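CrmK (Actinoalloteichus sp. WH1-2216-6, PDB 5I1V) is a flavoenzyme that carries covalently bound FAD and probably acts as an oxidase recycling shunt products in caerulomycin biosynthesis. Local coordinates at residues T3-P11 and E32-Q42. Residues are numbered along the deposited sequence; the frame is centred on the assembly and turned at random.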
ATOM      1  N   THR A   3      24.596  13.262   9.672  1.00 47.72           N
ATOM      2  CA  THR A   3      23.327  12.547   9.964  1.00 48.30           C
ATOM      3  C   THR A   3      22.793  12.956  11.337  1.00 44.26           C
ATOM      4  O   THR A   3      23.545  13.076  12.319  1.00 48.78           O
ATOM      5  CB  THR A   3      23.464  10.971   9.965  1.00 52.03           C
ATOM      6  OG1 THR A   3      24.842  10.568   9.884  1.00 54.72           O
ATOM      7  CG2 THR A   3      22.729  10.349   8.810  1.00 49.25           C
ATOM      8  N   ARG A   4      21.488  13.154  11.389  1.00 42.00           N
ATOM      9  CA  ARG A   4      20.709  12.958  12.595  1.00 36.58           C
ATOM     10  C   ARG A   4      21.224  11.709  13.371  1.00 32.63           C
ATOM     11  O   ARG A   4      21.544  10.674  12.774  1.00 34.30           O
ATOM     12  CB  ARG A   4      19.261  12.723  12.157  1.00 35.95           C
ATOM     13  CG  ARG A   4      18.309  12.317  13.276  1.00 36.92           C
ATOM     14  CD  ARG A   4      16.853  12.506  12.879  1.00 37.89           C
ATOM     15  NE  ARG A   4      16.100  12.924  14.066  1.00 43.05           N
ATOM     16  CZ  ARG A   4      15.159  12.196  14.644  1.00 39.59           C
ATOM     17  NH1 ARG A   4      14.541  12.629  15.732  1.00 43.68           N
ATOM     18  NH2 ARG A   4      14.827  11.043  14.125  1.00 41.46           N
ATOM     19  N   ALA A   5      21.288  11.819  14.687  1.00 29.40           N
ATOM     20  CA  ALA A   5      21.703  10.720  15.522  1.00 28.32           C
ATOM     21  C   ALA A   5      20.644   9.610  15.493  1.00 25.97           C
ATOM     22  O   ALA A   5      19.447   9.865  15.363  1.00 26.08           O
ATOM     23  CB  ALA A   5      21.928  11.201  16.944  1.00 29.66           C
ATOM     24  N   ALA A   6      21.092   8.369  15.606  1.00 25.23           N
ATOM     25  CA  ALA A   6      20.189   7.240  15.618  1.00 24.54           C
ATOM     26  C   ALA A   6      19.134   7.434  16.687  1.00 23.83           C
ATOM     27  O   ALA A   6      19.424   7.958  17.755  1.00 24.99           O
ATOM     28  CB  ALA A   6      20.976   5.943  15.885  1.00 24.45           C
ATOM     29  N   VAL A   7      17.918   6.987  16.424  1.00 25.09           N
ATOM     30  CA  VAL A   7      16.855   7.018  17.454  1.00 25.22           C
ATOM     31  C   VAL A   7      16.873   5.806  18.358  1.00 23.49           C
ATOM     32  O   VAL A   7      17.110   4.696  17.902  1.00 24.06           O
ATOM     33  CB  VAL A   7      15.486   7.192  16.774  1.00 25.94           C
ATOM     34  CG1 VAL A   7      14.423   7.226  17.829  1.00 28.38           C
ATOM     35  CG2 VAL A   7      15.491   8.511  16.003  1.00 29.72           C
ATOM     36  N   THR A   8      16.658   6.008  19.664  1.00 21.91           N
ATOM     37  CA  THR A   8      16.537   4.934  20.592  1.00 22.97           C
ATOM     38  C   THR A   8      15.129   4.995  21.156  1.00 22.93           C
ATOM     39  O   THR A   8      14.693   6.034  21.620  1.00 24.30           O
ATOM     40  CB  THR A   8      17.577   5.010  21.723  1.00 25.34           C
ATOM     41  OG1 THR A   8      18.885   4.842  21.170  1.00 27.41           O
ATOM     42  CG2 THR A   8      17.344   3.919  22.747  1.00 27.75           C
ATOM     43  N   VAL A   9      14.419   3.900  21.077  1.00 20.85           N
ATOM     44  CA  VAL A   9      13.056   3.826  21.575  1.00 20.98           C
ATOM     45  C   VAL A   9      12.922   2.779  22.686  1.00 21.60           C
ATOM     46  O   VAL A   9      12.971   1.571  22.416  1.00 20.24           O
ATOM     47  CB  VAL A   9      12.076   3.525  20.428  1.00 21.51           C
ATOM     48  CG1 VAL A   9      10.658   3.410  20.953  1.00 22.12           C
ATOM     49  CG2 VAL A   9      12.150   4.612  19.348  1.00 23.00           C
ATOM     50  N   LYS A  10      12.709   3.253  23.926  1.00 23.65           N
ATOM     51  CA  LYS A  10      12.501   2.386  25.103  1.00 24.41           C
ATOM     52  C   LYS A  10      11.021   2.351  25.398  1.00 24.17           C
ATOM     53  O   LYS A  10      10.269   3.117  24.806  1.00 22.37           O
ATOM     54  CB  LYS A  10      13.279   2.947  26.318  1.00 28.78           C
ATOM     55  CG  LYS A  10      14.783   3.090  26.025  1.00 31.72           C
ATOM     56  CD  LYS A  10      15.653   3.011  27.262  1.00 36.57           C
ATOM     57  CE  LYS A  10      17.129   2.992  26.897  1.00 42.86           C
ATOM     58  NZ  LYS A  10      17.631   4.397  26.802  1.00 48.97           N
ATOM     59  N   PRO A  11      10.573   1.461  26.314  1.00 25.37           N
ATOM     60  CA  PRO A  11       9.133   1.307  26.554  1.00 26.91           C
ATOM     61  C   PRO A  11       8.403   2.552  27.022  1.00 31.13           C
ATOM     62  O   PRO A  11       7.188   2.626  26.898  1.00 32.89           O
ATOM     63  CB  PRO A  11       9.075   0.209  27.604  1.00 28.99           C
ATOM     64  CG  PRO A  11      10.321  -0.585  27.428  1.00 27.23           C
ATOM     65  CD  PRO A  11      11.357   0.371  26.917  1.00 25.42           C
ATOM     66  N   GLU A  32      14.820  -4.398  25.261  1.00 21.05           N
ATOM     67  CA  GLU A  32      15.276  -3.269  26.032  1.00 24.07           C
ATOM     68  C   GLU A  32      15.036  -1.960  25.292  1.00 22.37           C
ATOM     69  O   GLU A  32      14.604  -0.954  25.869  1.00 20.88           O
ATOM     70  CB  GLU A  32      16.786  -3.406  26.236  1.00 29.29           C
ATOM     71  CG  GLU A  32      17.282  -2.930  27.566  1.00 37.28           C
ATOM     72  CD  GLU A  32      18.807  -2.906  27.616  1.00 39.71           C
ATOM     73  OE1 GLU A  32      19.327  -1.832  27.979  1.00 39.59           O
ATOM     74  OE2 GLU A  32      19.455  -3.929  27.262  1.00 40.86           O
ATOM     75  N   TYR A  33      15.386  -1.962  24.002  1.00 18.59           N
ATOM     76  CA  TYR A  33      15.133  -0.840  23.172  1.00 18.21           C
ATOM     77  C   TYR A  33      15.131  -1.249  21.716  1.00 17.31           C
ATOM     78  O   TYR A  33      15.702  -2.279  21.335  1.00 16.24           O
ATOM     79  CB  TYR A  33      16.160   0.296  23.445  1.00 18.26           C
ATOM     80  CG  TYR A  33      17.599  -0.049  23.279  1.00 19.41           C
ATOM     81  CD1 TYR A  33      18.237   0.099  22.074  1.00 20.14           C
ATOM     82  CD2 TYR A  33      18.321  -0.532  24.339  1.00 22.05           C
ATOM     83  CE1 TYR A  33      19.585  -0.188  21.935  1.00 22.36           C
ATOM     84  CE2 TYR A  33      19.636  -0.873  24.210  1.00 23.72           C
ATOM     85  CZ  TYR A  33      20.276  -0.690  23.003  1.00 23.06           C
ATOM     86  OH  TYR A  33      21.604  -1.044  22.881  1.00 21.95           O
ATOM     87  N   PHE A  34      14.473  -0.450  20.899  1.00 17.16           N
ATOM     88  CA  PHE A  34      14.671  -0.450  19.447  1.00 16.80           C
ATOM     89  C   PHE A  34      15.698   0.641  19.111  1.00 18.18           C
ATOM     90  O   PHE A  34      15.720   1.767  19.713  1.00 17.41           O
ATOM     91  CB  PHE A  34      13.364  -0.141  18.718  1.00 16.82           C
ATOM     92  CG  PHE A  34      12.288  -1.151  18.967  1.00 17.75           C
ATOM     93  CD1 PHE A  34      11.424  -1.003  20.028  1.00 18.10           C
ATOM     94  CD2 PHE A  34      12.135  -2.234  18.123  1.00 17.69           C
ATOM     95  CE1 PHE A  34      10.396  -1.912  20.234  1.00 17.63           C
ATOM     96  CE2 PHE A  34      11.121  -3.139  18.332  1.00 18.53           C
ATOM     97  CZ  PHE A  34      10.278  -2.986  19.401  1.00 17.97           C
ATOM     98  N   ARG A  35      16.537   0.369  18.118  1.00 16.60           N
ATOM     99  CA  ARG A  35      17.460   1.388  17.653  1.00 17.14           C
ATOM    100  C   ARG A  35      17.125   1.608  16.164  1.00 18.00           C
ATOM    101  O   ARG A  35      17.016   0.637  15.445  1.00 17.07           O
ATOM    102  CB  ARG A  35      18.901   0.886  17.861  1.00 18.72           C
ATOM    103  CG  ARG A  35      19.988   1.811  17.299  1.00 20.46           C
ATOM    104  CD  ARG A  35      20.096   3.126  17.992  1.00 22.17           C
ATOM    105  NE  ARG A  35      20.374   2.981  19.426  1.00 26.81           N
ATOM    106  CZ  ARG A  35      21.555   2.661  19.935  1.00 24.83           C
ATOM    107  NH1 ARG A  35      22.611   2.451  19.152  1.00 25.38           N
ATOM    108  NH2 ARG A  35      21.688   2.568  21.232  1.00 27.42           N
ATOM    109  N   LEU A  36      16.895   2.853  15.731  1.00 16.99           N
ATOM    110  CA  LEU A  36      16.666   3.170  14.314  1.00 20.01           C
ATOM    111  C   LEU A  36      17.844   4.005  13.775  1.00 18.65           C
ATOM    112  O   LEU A  36      17.878   5.206  14.018  1.00 19.65           O
ATOM    113  CB  LEU A  36      15.389   3.981  14.163  1.00 22.43           C
ATOM    114  CG  LEU A  36      14.018   3.392  14.575  1.00 29.22           C
ATOM    115  CD1 LEU A  36      13.067   3.296  13.385  1.00 33.97           C
ATOM    116  CD2 LEU A  36      14.061   2.071  15.263  1.00 31.62           C
ATOM    117  N   PRO A  37      18.824   3.353  13.121  1.00 17.37           N
ATOM    118  CA  PRO A  37      19.982   4.046  12.559  1.00 17.86           C
ATOM    119  C   PRO A  37      19.678   4.667  11.193  1.00 19.04           C
ATOM    120  O   PRO A  37      18.731   4.266  10.508  1.00 17.43           O
ATOM    121  CB  PRO A  37      21.023   2.950  12.477  1.00 18.15           C
ATOM    122  CG  PRO A  37      20.242   1.710  12.347  1.00 18.23           C
ATOM    123  CD  PRO A  37      18.919   1.917  12.954  1.00 16.91           C
ATOM    124  N   TYR A  38      20.515   5.632  10.797  1.00 19.72           N
ATOM    125  CA  TYR A  38      20.340   6.328   9.541  1.00 22.24           C
ATOM    126  C   TYR A  38      21.537   6.086   8.597  1.00 23.18           C
ATOM    127  O   TYR A  38      21.500   6.535   7.468  1.00 24.54           O
ATOM    128  CB  TYR A  38      20.189   7.873   9.784  1.00 23.24           C
ATOM    129  CG  TYR A  38      18.932   8.211  10.537  1.00 24.69           C
ATOM    130  CD1 TYR A  38      17.695   8.161   9.900  1.00 26.51           C
ATOM    131  CD2 TYR A  38      18.961   8.518  11.902  1.00 23.74           C
ATOM    132  CE1 TYR A  38      16.528   8.426  10.583  1.00 28.62           C
ATOM    133  CE2 TYR A  38      17.799   8.783  12.609  1.00 24.81           C
ATOM    134  CZ  TYR A  38      16.572   8.732  11.943  1.00 26.59           C
ATOM    135  OH  TYR A  38      15.399   8.975  12.611  1.00 27.05           O
ATOM    136  N   SER A  39      22.592   5.400   9.045  1.00 20.31           N
ATOM    137  CA  SER A  39      23.781   5.212   8.222  1.00 20.61           C
ATOM    138  C   SER A  39      24.449   3.922   8.656  1.00 20.76           C
ATOM    139  O   SER A  39      24.210   3.431   9.766  1.00 19.04           O
ATOM    140  CB  SER A  39      24.749   6.370   8.478  1.00 21.90           C
ATOM    141  OG  SER A  39      25.189   6.329   9.836  1.00 23.72           O
ATOM    142  N   THR A  40      25.280   3.397   7.778  1.00 20.36           N
ATOM    143  CA  THR A  40      26.121   2.257   8.101  1.00 23.12           C
ATOM    144  C   THR A  40      26.902   2.454   9.409  1.00 21.96           C
ATOM    145  O   THR A  40      26.989   1.525  10.188  1.00 19.79           O
ATOM    146  CB  THR A  40      27.082   1.971   6.951  1.00 23.50           C
ATOM    147  OG1 THR A  40      26.297   1.696   5.787  1.00 25.80           O
ATOM    148  CG2 THR A  40      27.936   0.779   7.297  1.00 25.72           C
ATOM    149  N   ALA A  41      27.486   3.634   9.634  1.00 22.37           N
ATOM    150  CA  ALA A  41      28.276   3.901  10.862  1.00 24.58           C
ATOM    151  C   ALA A  41      27.412   3.753  12.146  1.00 22.66           C
ATOM    152  O   ALA A  41      27.861   3.290  13.190  1.00 21.72           O
ATOM    153  CB  ALA A  41      28.873   5.301  10.813  1.00 25.06           C
ATOM    154  N   GLN A  42      26.150   4.132  12.050  1.00 21.04           N
ATOM    155  CA  GLN A  42      25.258   4.001  13.185  1.00 20.20           C
ATOM    156  C   GLN A  42      24.825   2.508  13.423  1.00 18.33           C
ATOM    157  O   GLN A  42      24.529   2.080  14.556  1.00 17.32           O
ATOM    158  CB  GLN A  42      24.088   4.946  12.986  1.00 20.78           C
ATOM    159  CG  GLN A  42      24.447   6.386  13.216  1.00 21.75           C
ATOM    160  CD  GLN A  42      23.292   7.323  12.914  1.00 23.56           C
ATOM    161  OE1 GLN A  42      22.199   6.887  12.541  1.00 23.59           O
ATOM    162  NE2 GLN A  42      23.528   8.610  13.062  1.00 24.45           N
TER
HETATM  163  O   HOH W   1      26.387   8.610  10.425  1.00 38.75           O
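Val7 and Val9 pair with Leu36 and Phe34 in an antiparallel ladder showing how an N-terminal strand can finish the edge of a sheet. Strand 7-9 is one of the two edge strands of the small mixed sheet in the FAD-binding domain of this PCMH-type flavoprotein. Each valine exchanges two backbone hydrogen bonds with its partner, the straightest being Val9 N to Phe34 O (2.8 Å, 171°). Between these pairs lies the non-hydrogen-bonded couple Thr8 and Arg35. With its OG1 anti to the carbonyl carbon (chi1 -65°), Thr8 accepts Arg35 NE at 3.0 Å, well out of the guanidinium plane; the bend at chi2 brings Arg35 CD to 3.6 Å from Ala6 CB, and that at chi3 turns NE to the hydroxyl. Arg35 NH1 forms a salt bridge to Glu49 on helix 40-52.

Ahead of the strand, the tail from Thr3 to Ala6 runs over Tyr38 and the start of that helix. Arg4 CG lies 3.6 Å from Tyr38 CE2, while Val7 CG2 meets the phenol at the ring edge. Arg4 NH2 makes only a weak, bent bond to Tyr38 OH, and both groups turn to the second subunit, where Asn114 bonds each of them and Glu213 pairs with Arg4 NH1; the tail thus belongs to the dimer interface. Helix 15-19 covers the face bearing Val7, Val9 and Phe34, opposite Thr8 and Arg35.

Gln42 links tail and turn through both ends of its amide. OE1 accepts Tyr38 N at 2.7 Å, and NE2 donates to Arg4 O at 2.9 Å, almost straight (170°) and in the amide plane; together they fix the rotation of the amide. Ser39, the N-cap of helix 40-52, receives Gln42 N on its OG, and one water joins this OG to Thr3 OG1, 2.6 Å from either oxygen.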